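Local atomic coordinates of Baccell_00875 (Bacteroides cellulosilyticus DSM 14838, PDB entry 5NO8), a protein that probably acts as a polysaccharide lyase that removes the L-rhamnose caps, linked to glucuronic acid, from complex arabinogalactan proteins. Residues Q554-T559 against K563-V568; Y622-L627 against Y687-R692. All coordinates share one frame; numbering follows the deposited sequence.

Contact 1. Residues Q554-T559 against K563-V568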
loop_
_atom_site.group_PDB
_atom_site.type_symbol
_atom_site.label_atom_id
_atom_site.label_comp_id
_atom_site.label_asym_id
_atom_site.label_seq_id
_atom_site.Cartn_x
_atom_site.Cartn_y
_atom_site.Cartn_z
ATOM N N GLN A 554 9.821 -18.772 8.568
ATOM C CA GLN A 554 11.249 -19.048 8.750
ATOM C C GLN A 554 11.480 -20.021 9.912
ATOM O O GLN A 554 12.308 -20.934 9.809
ATOM C CB GLN A 554 12.038 -17.788 9.010
ATOM C CG GLN A 554 12.169 -16.849 7.826
ATOM C CD GLN A 554 12.891 -15.596 8.216
ATOM O OE1 GLN A 554 12.268 -14.559 8.488
ATOM N NE2 GLN A 554 14.195 -15.675 8.306
ATOM N N LEU A 555 10.761 -19.828 11.015
ATOM C CA LEU A 555 10.901 -20.741 12.159
ATOM C C LEU A 555 10.468 -22.152 11.770
ATOM O O LEU A 555 11.138 -23.119 12.133
ATOM C CB LEU A 555 10.130 -20.228 13.376
ATOM C CG LEU A 555 10.378 -20.975 14.702
ATOM C CD1 LEU A 555 11.869 -20.983 15.020
ATOM C CD2 LEU A 555 9.622 -20.311 15.854
ATOM N N TYR A 556 9.414 -22.284 10.972
ATOM C CA TYR A 556 9.049 -23.580 10.431
ATOM C C TYR A 556 10.169 -24.187 9.573
ATOM O O TYR A 556 10.465 -25.383 9.689
ATOM C CB TYR A 556 7.761 -23.527 9.606
ATOM C CG TYR A 556 7.465 -24.843 8.946
ATOM C CD1 TYR A 556 6.986 -25.922 9.697
ATOM C CD2 TYR A 556 7.724 -25.049 7.590
ATOM C CE1 TYR A 556 6.732 -27.142 9.105
ATOM C CE2 TYR A 556 7.492 -26.281 7.003
ATOM C CZ TYR A 556 6.997 -27.314 7.773
ATOM O OH TYR A 556 6.738 -28.517 7.192
ATOM N N LEU A 557 10.751 -23.381 8.680
ATOM C CA LEU A 557 11.768 -23.897 7.777
ATOM C C LEU A 557 13.024 -24.343 8.535
ATOM O O LEU A 557 13.720 -25.236 8.072
ATOM C CB LEU A 557 12.119 -22.874 6.690
ATOM C CG LEU A 557 10.992 -22.618 5.665
ATOM C CD1 LEU A 557 11.248 -21.353 4.835
ATOM C CD2 LEU A 557 10.788 -23.807 4.746
ATOM N N GLU A 558 13.286 -23.738 9.691
ATOM C CA GLU A 558 14.412 -24.130 10.540
ATOM C C GLU A 558 14.125 -25.296 11.500
ATOM O O GLU A 558 15.045 -26.032 11.847
ATOM C CB GLU A 558 14.904 -22.918 11.349
ATOM C CG GLU A 558 15.465 -21.785 10.491
ATOM C CD GLU A 558 16.704 -22.190 9.709
ATOM O OE1 GLU A 558 17.650 -22.737 10.322
ATOM O OE2 GLU A 558 16.723 -21.971 8.480
ATOM N N THR A 559 12.885 -25.460 11.954
ATOM C CA THR A 559 12.554 -26.499 12.952
ATOM C C THR A 559 11.680 -27.648 12.450
ATOM O O THR A 559 11.675 -28.708 13.050
ATOM C CB THR A 559 11.783 -25.894 14.147
ATOM O OG1 THR A 559 10.532 -25.369 13.676
ATOM C CG2 THR A 559 12.572 -24.811 14.827
ATOM N N LYS A 563 3.206 -26.713 14.281
ATOM C CA LYS A 563 2.459 -25.667 14.976
ATOM C C LYS A 563 2.744 -24.250 14.426
ATOM O O LYS A 563 1.858 -23.379 14.432
ATOM C CB LYS A 563 2.696 -25.702 16.490
ATOM C CG LYS A 563 4.082 -25.318 16.975
ATOM C CD LYS A 563 4.346 -25.875 18.382
ATOM C CE LYS A 563 4.891 -24.848 19.367
ATOM N NZ LYS A 563 3.829 -23.910 19.853
ATOM N N TYR A 564 3.962 -24.027 13.949
ATOM C CA TYR A 564 4.291 -22.723 13.378
ATOM C C TYR A 564 3.699 -22.567 11.976
ATOM O O TYR A 564 3.157 -21.506 11.673
ATOM C CB TYR A 564 5.801 -22.439 13.420
ATOM C CG TYR A 564 6.392 -22.571 14.809
ATOM C CD1 TYR A 564 5.839 -21.891 15.888
ATOM C CD2 TYR A 564 7.510 -23.369 15.043
ATOM C CE1 TYR A 564 6.362 -22.015 17.170
ATOM C CE2 TYR A 564 8.052 -23.491 16.324
ATOM C CZ TYR A 564 7.473 -22.817 17.384
ATOM O OH TYR A 564 7.986 -22.910 18.665
ATOM N N LEU A 565 3.767 -23.607 11.147
ATOM C CA LEU A 565 3.130 -23.582 9.833
ATOM C C LEU A 565 1.624 -23.475 9.914
ATOM O O LEU A 565 1.005 -22.808 9.082
ATOM C CB LEU A 565 3.494 -24.793 8.963
ATOM C CG LEU A 565 3.033 -24.771 7.481
ATOM C CD1 LEU A 565 3.336 -23.442 6.783
ATOM C CD2 LEU A 565 3.659 -25.914 6.685
ATOM N N ASP A 566 1.006 -24.151 10.882
ATOM C CA ASP A 566 -0.455 -24.041 11.049
ATOM C C ASP A 566 -0.861 -22.594 11.407
ATOM O O ASP A 566 -1.860 -22.096 10.906
ATOM C CB ASP A 566 -0.995 -25.063 12.078
ATOM C CG ASP A 566 -0.971 -26.525 11.555
ATOM O OD1 ASP A 566 -0.777 -26.784 10.333
ATOM O OD2 ASP A 566 -1.184 -27.433 12.381
ATOM N N GLU A 567 -0.053 -21.913 12.204
ATOM C CA GLU A 567 -0.298 -20.499 12.511
ATOM C C GLU A 567 -0.118 -19.587 11.273
ATOM O O GLU A 567 -0.940 -18.698 11.029
ATOM C CB GLU A 567 0.577 -20.023 13.655
ATOM C CG GLU A 567 0.220 -18.627 14.170
ATOM C CD GLU A 567 -1.211 -18.503 14.679
ATOM O OE1 GLU A 567 -1.729 -19.503 15.212
ATOM O OE2 GLU A 567 -1.805 -17.404 14.572
ATOM N N VAL A 568 0.929 -19.847 10.494
ATOM C CA VAL A 568 1.123 -19.179 9.189
ATOM C C VAL A 568 -0.140 -19.295 8.351
ATOM O O VAL A 568 -0.650 -18.281 7.874
ATOM C CB VAL A 568 2.336 -19.761 8.407
ATOM C CG1 VAL A 568 2.357 -19.297 6.946
ATOM C CG2 VAL A 568 3.639 -19.410 9.096
#

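Contact 2. Residues Y622-L627 against Y687-R692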
loop_
_atom_site.group_PDB
_atom_site.type_symbol
_atom_site.label_atom_id
_atom_site.label_comp_id
_atom_site.label_asym_id
_atom_site.label_seq_id
_atom_site.Cartn_x
_atom_site.Cartn_y
_atom_site.Cartn_z
ATOM N N TYR A 622 5.186 -14.506 1.016
ATOM C CA TYR A 622 4.744 -15.383 -0.049
ATOM C C TYR A 622 5.876 -16.296 -0.516
ATOM O O TYR A 622 5.635 -17.468 -0.792
ATOM C CB TYR A 622 4.223 -14.594 -1.252
ATOM C CG TYR A 622 2.936 -13.841 -1.054
ATOM C CD1 TYR A 622 2.113 -14.062 0.069
ATOM C CD2 TYR A 622 2.517 -12.903 -1.995
ATOM C CE1 TYR A 622 0.916 -13.383 0.215
ATOM C CE2 TYR A 622 1.323 -12.221 -1.835
ATOM C CZ TYR A 622 0.526 -12.482 -0.743
ATOM O OH TYR A 622 -0.650 -11.781 -0.562
ATOM N N TYR A 623 7.084 -15.741 -0.588
ATOM C CA TYR A 623 8.310 -16.509 -0.905
ATOM C C TYR A 623 8.544 -17.637 0.117
ATOM O O TYR A 623 8.717 -18.816 -0.259
ATOM C CB TYR A 623 9.499 -15.549 -0.997
ATOM C CG TYR A 623 10.866 -16.166 -0.843
ATOM C CD1 TYR A 623 11.504 -16.780 -1.923
ATOM C CD2 TYR A 623 11.539 -16.091 0.368
ATOM C CE1 TYR A 623 12.775 -17.338 -1.776
ATOM C CE2 TYR A 623 12.790 -16.635 0.529
ATOM C CZ TYR A 623 13.394 -17.266 -0.534
ATOM O OH TYR A 623 14.641 -17.798 -0.334
ATOM N N TYR A 624 8.495 -17.292 1.394
ATOM C CA TYR A 624 8.680 -18.315 2.438
ATOM C C TYR A 624 7.538 -19.323 2.443
ATOM O O TYR A 624 7.766 -20.518 2.649
ATOM C CB TYR A 624 8.824 -17.702 3.824
ATOM C CG TYR A 624 10.086 -16.923 4.078
ATOM C CD1 TYR A 624 11.335 -17.517 3.943
ATOM C CD2 TYR A 624 10.041 -15.599 4.490
ATOM C CE1 TYR A 624 12.492 -16.819 4.184
ATOM C CE2 TYR A 624 11.192 -14.894 4.744
ATOM C CZ TYR A 624 12.425 -15.516 4.575
ATOM O OH TYR A 624 13.561 -14.825 4.824
ATOM N N TYR A 625 6.304 -18.860 2.236
ATOM C CA TYR A 625 5.156 -19.746 2.225
ATOM C C TYR A 625 5.284 -20.787 1.087
ATOM O O TYR A 625 4.927 -21.955 1.277
ATOM C CB TYR A 625 3.865 -18.939 2.105
ATOM C CG TYR A 625 2.632 -19.778 2.095
ATOM C CD1 TYR A 625 2.064 -20.220 3.281
ATOM C CD2 TYR A 625 2.046 -20.165 0.905
ATOM C CE1 TYR A 625 0.921 -21.011 3.272
ATOM C CE2 TYR A 625 0.910 -20.964 0.883
ATOM C CZ TYR A 625 0.344 -21.376 2.074
ATOM O OH TYR A 625 -0.784 -22.171 2.049
ATOM N N ALA A 626 5.777 -20.365 -0.090
ATOM C CA ALA A 626 6.021 -21.291 -1.190
ATOM C C ALA A 626 7.099 -22.337 -0.836
ATOM O O ALA A 626 6.970 -23.499 -1.236
ATOM C CB ALA A 626 6.393 -20.558 -2.468
ATOM N N LEU A 627 8.132 -21.925 -0.111
ATOM C CA LEU A 627 9.148 -22.869 0.386
ATOM C C LEU A 627 8.567 -23.872 1.394
ATOM O O LEU A 627 8.955 -25.035 1.409
ATOM C CB LEU A 627 10.307 -22.117 1.034
ATOM C CG LEU A 627 11.204 -21.281 0.112
ATOM C CD1 LEU A 627 12.263 -20.550 0.902
ATOM C CD2 LEU A 627 11.844 -22.163 -0.944
ATOM N N TYR A 687 13.441 -7.746 -2.857
ATOM C CA TYR A 687 13.471 -8.153 -4.253
ATOM C C TYR A 687 14.528 -9.260 -4.434
ATOM O O TYR A 687 14.266 -10.268 -5.070
ATOM C CB TYR A 687 13.793 -6.973 -5.162
ATOM C CG TYR A 687 13.789 -7.347 -6.604
ATOM C CD1 TYR A 687 14.909 -7.906 -7.198
ATOM C CD2 TYR A 687 12.635 -7.201 -7.375
ATOM C CE1 TYR A 687 14.893 -8.285 -8.538
ATOM C CE2 TYR A 687 12.617 -7.589 -8.690
ATOM C CZ TYR A 687 13.752 -8.126 -9.261
ATOM O OH TYR A 687 13.690 -8.526 -10.587
ATOM N N LEU A 688 15.693 -9.043 -3.854
ATOM C CA LEU A 688 16.801 -10.005 -3.958
ATOM C C LEU A 688 16.595 -11.254 -3.126
ATOM O O LEU A 688 17.048 -12.323 -3.530
ATOM C CB LEU A 688 18.128 -9.342 -3.643
ATOM C CG LEU A 688 18.507 -8.263 -4.663
ATOM C CD1 LEU A 688 19.703 -7.493 -4.233
ATOM C CD2 LEU A 688 18.742 -8.842 -6.060
ATOM N N LEU A 689 15.875 -11.153 -2.010
ATOM C CA LEU A 689 15.426 -12.354 -1.300
ATOM C C LEU A 689 14.521 -13.223 -2.153
ATOM O O LEU A 689 14.762 -14.421 -2.365
ATOM C CB LEU A 689 14.701 -11.970 0.001
ATOM C CG LEU A 689 14.158 -13.185 0.777
ATOM C CD1 LEU A 689 15.347 -13.934 1.395
ATOM C CD2 LEU A 689 13.194 -12.720 1.836
ATOM N N VAL A 690 13.464 -12.610 -2.684
ATOM C CA VAL A 690 12.457 -13.318 -3.420
ATOM C C VAL A 690 13.012 -13.950 -4.686
ATOM O O VAL A 690 12.645 -15.079 -5.002
ATOM C CB VAL A 690 11.283 -12.383 -3.782
ATOM C CG1 VAL A 690 10.379 -12.968 -4.852
ATOM C CG2 VAL A 690 10.502 -12.053 -2.522
ATOM N N ASN A 691 13.870 -13.216 -5.396
ATOM C CA ASN A 691 14.326 -13.654 -6.712
ATOM C C ASN A 691 15.601 -14.485 -6.685
ATOM O O ASN A 691 15.826 -15.255 -7.609
ATOM C CB ASN A 691 14.451 -12.475 -7.653
ATOM C CG ASN A 691 13.097 -12.036 -8.139
ATOM O OD1 ASN A 691 12.441 -12.783 -8.878
ATOM N ND2 ASN A 691 12.610 -10.900 -7.639
ATOM N N ARG A 692 16.422 -14.293 -5.664
ATOM C CA ARG A 692 17.726 -14.963 -5.598
ATOM C C ARG A 692 18.022 -15.665 -4.296
ATOM O O ARG A 692 19.105 -16.246 -4.168
ATOM C CB ARG A 692 18.813 -13.949 -5.906
ATOM C CG ARG A 692 18.777 -13.570 -7.362
ATOM C CD ARG A 692 19.940 -12.748 -7.779
ATOM N NE ARG A 692 19.689 -12.272 -9.121
ATOM C CZ ARG A 692 19.871 -12.978 -10.241
ATOM N NH1 ARG A 692 20.364 -14.201 -10.229
ATOM N NH2 ARG A 692 19.573 -12.428 -11.393
#

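Contact 1. Residues Q554-T559 against K563-V568
Tyr556 and Tyr564 bring the backbones closest together, their CA atoms 5.7 Å apart, where two helices run nearly antiparallel at 154° with axes 8.6 Å apart. Only three residues separate the segments, so this is the closed end of an alpha-alpha hairpin in the helical part of the enzyme, and it illustrates how two leucine-tyrosine pairs can pack a hairpin from both of its helices. In the first, the methyl CD2 of Leu555 sits over the centre of the Tyr564 ring, 3.6 Å from its centroid and 12° off the normal, a CH-pi contact. Lys563 CG covers the opposite face, so the ring is sandwiched between aliphatic groups. With CG anti to its own carbonyl carbon (chi1 -54°), Tyr564 leans back toward the start of its helix and into that slot, while its OH bonds Asp524 of helix 509-529. The second pair reverses the roles: Leu565 lies over one face of Tyr556, its CD2 4.0 Å from the ring centroid in another CH-pi contact. Its CB adds to the cover, 3.7 Å from CD1 of Tyr556, so the leucine spans the ring from its root toward the hydroxyl end. Thr559 closes the connection side, where OG1 lies in the plane of the Tyr564 ring, 3.9 Å from its CD2. That oxygen receives a bond from Ser561 N in the turn and gives its own proton to Leu555 O at 2.8 Å, coming from above the carbonyl plane, while Thr559 N binds the same oxygen.

Contact 2. Residues Y622-L627 against Y687-R692
Tyr623 meets Leu689 and Val690 where helices 615-629 and 682-692 run roughly parallel, at 26° with axes 10.2 Å apart, a helix-helix packing within the helical domain that is bridged by side chains. The tight part is the Tyr623 ring. Its CG is anti to the backbone N (chi1 160°), which carries the ring across the gap and lays one face against backbone: Leu689 O stands above it, off-centre toward the rim, 3.6 Å from CE1. On the same face, toward the CD2-CE2 rim, lies the Leu689 side chain, its CG 3.7 Å from CE2 of Tyr623, and near the root CB touches Val690 CG2 at 3.9 Å. Val690 O, also close to the ring, is bonded by Gln635 of helix 632-644, which itself touches Tyr623. Replacing Tyr623 by an alanine removes the ring and is likely to leave a gap against Leu689, with the leucine side chain freer to turn. Beyond this the contact thins out. Tyr624 offers mainly its hydroxyl end, with OH 3.7 Å from Leu689 CD2, and that OH is hydrogen-bonded to a glycerol probably from the crystallisation liquor; Leu627 and Arg692 are exposed. On the far side of its helix Asn691 folds back, ND2 giving a bond of 3.1 Å to Tyr687 O while lying over the centre of the Tyr687 ring. The two helices therefore cohere through shape and dispersion, with Leu689 O simply packed against the ring, while Asn691 ND2, Val690 O and Tyr624 OH bond Tyr687 O, Gln635 and glycerol respectively.

Both segments of contact 1 precede those of contact 2 in the sequence, so the two follow in series along the C-terminal half of the chain, with centres about 15 Å apart on the same side of its centre. They share no helix: contact 1 pairs neighbours 542-559 and 562-576, whereas contact 2 joins helix 615-629 to the last helix, 682-692, with 59 residues between segments 622-627 and 687-692. Helix 615-629 connects them, since Tyr624 packs on Gln554 and Leu557 while Tyr625 packs on Val568, thus touching both arms of the hairpin. A local hairpin and a long-range pairing are thereby joined through helix 615-629, which ties the chain's end to the preceding helices.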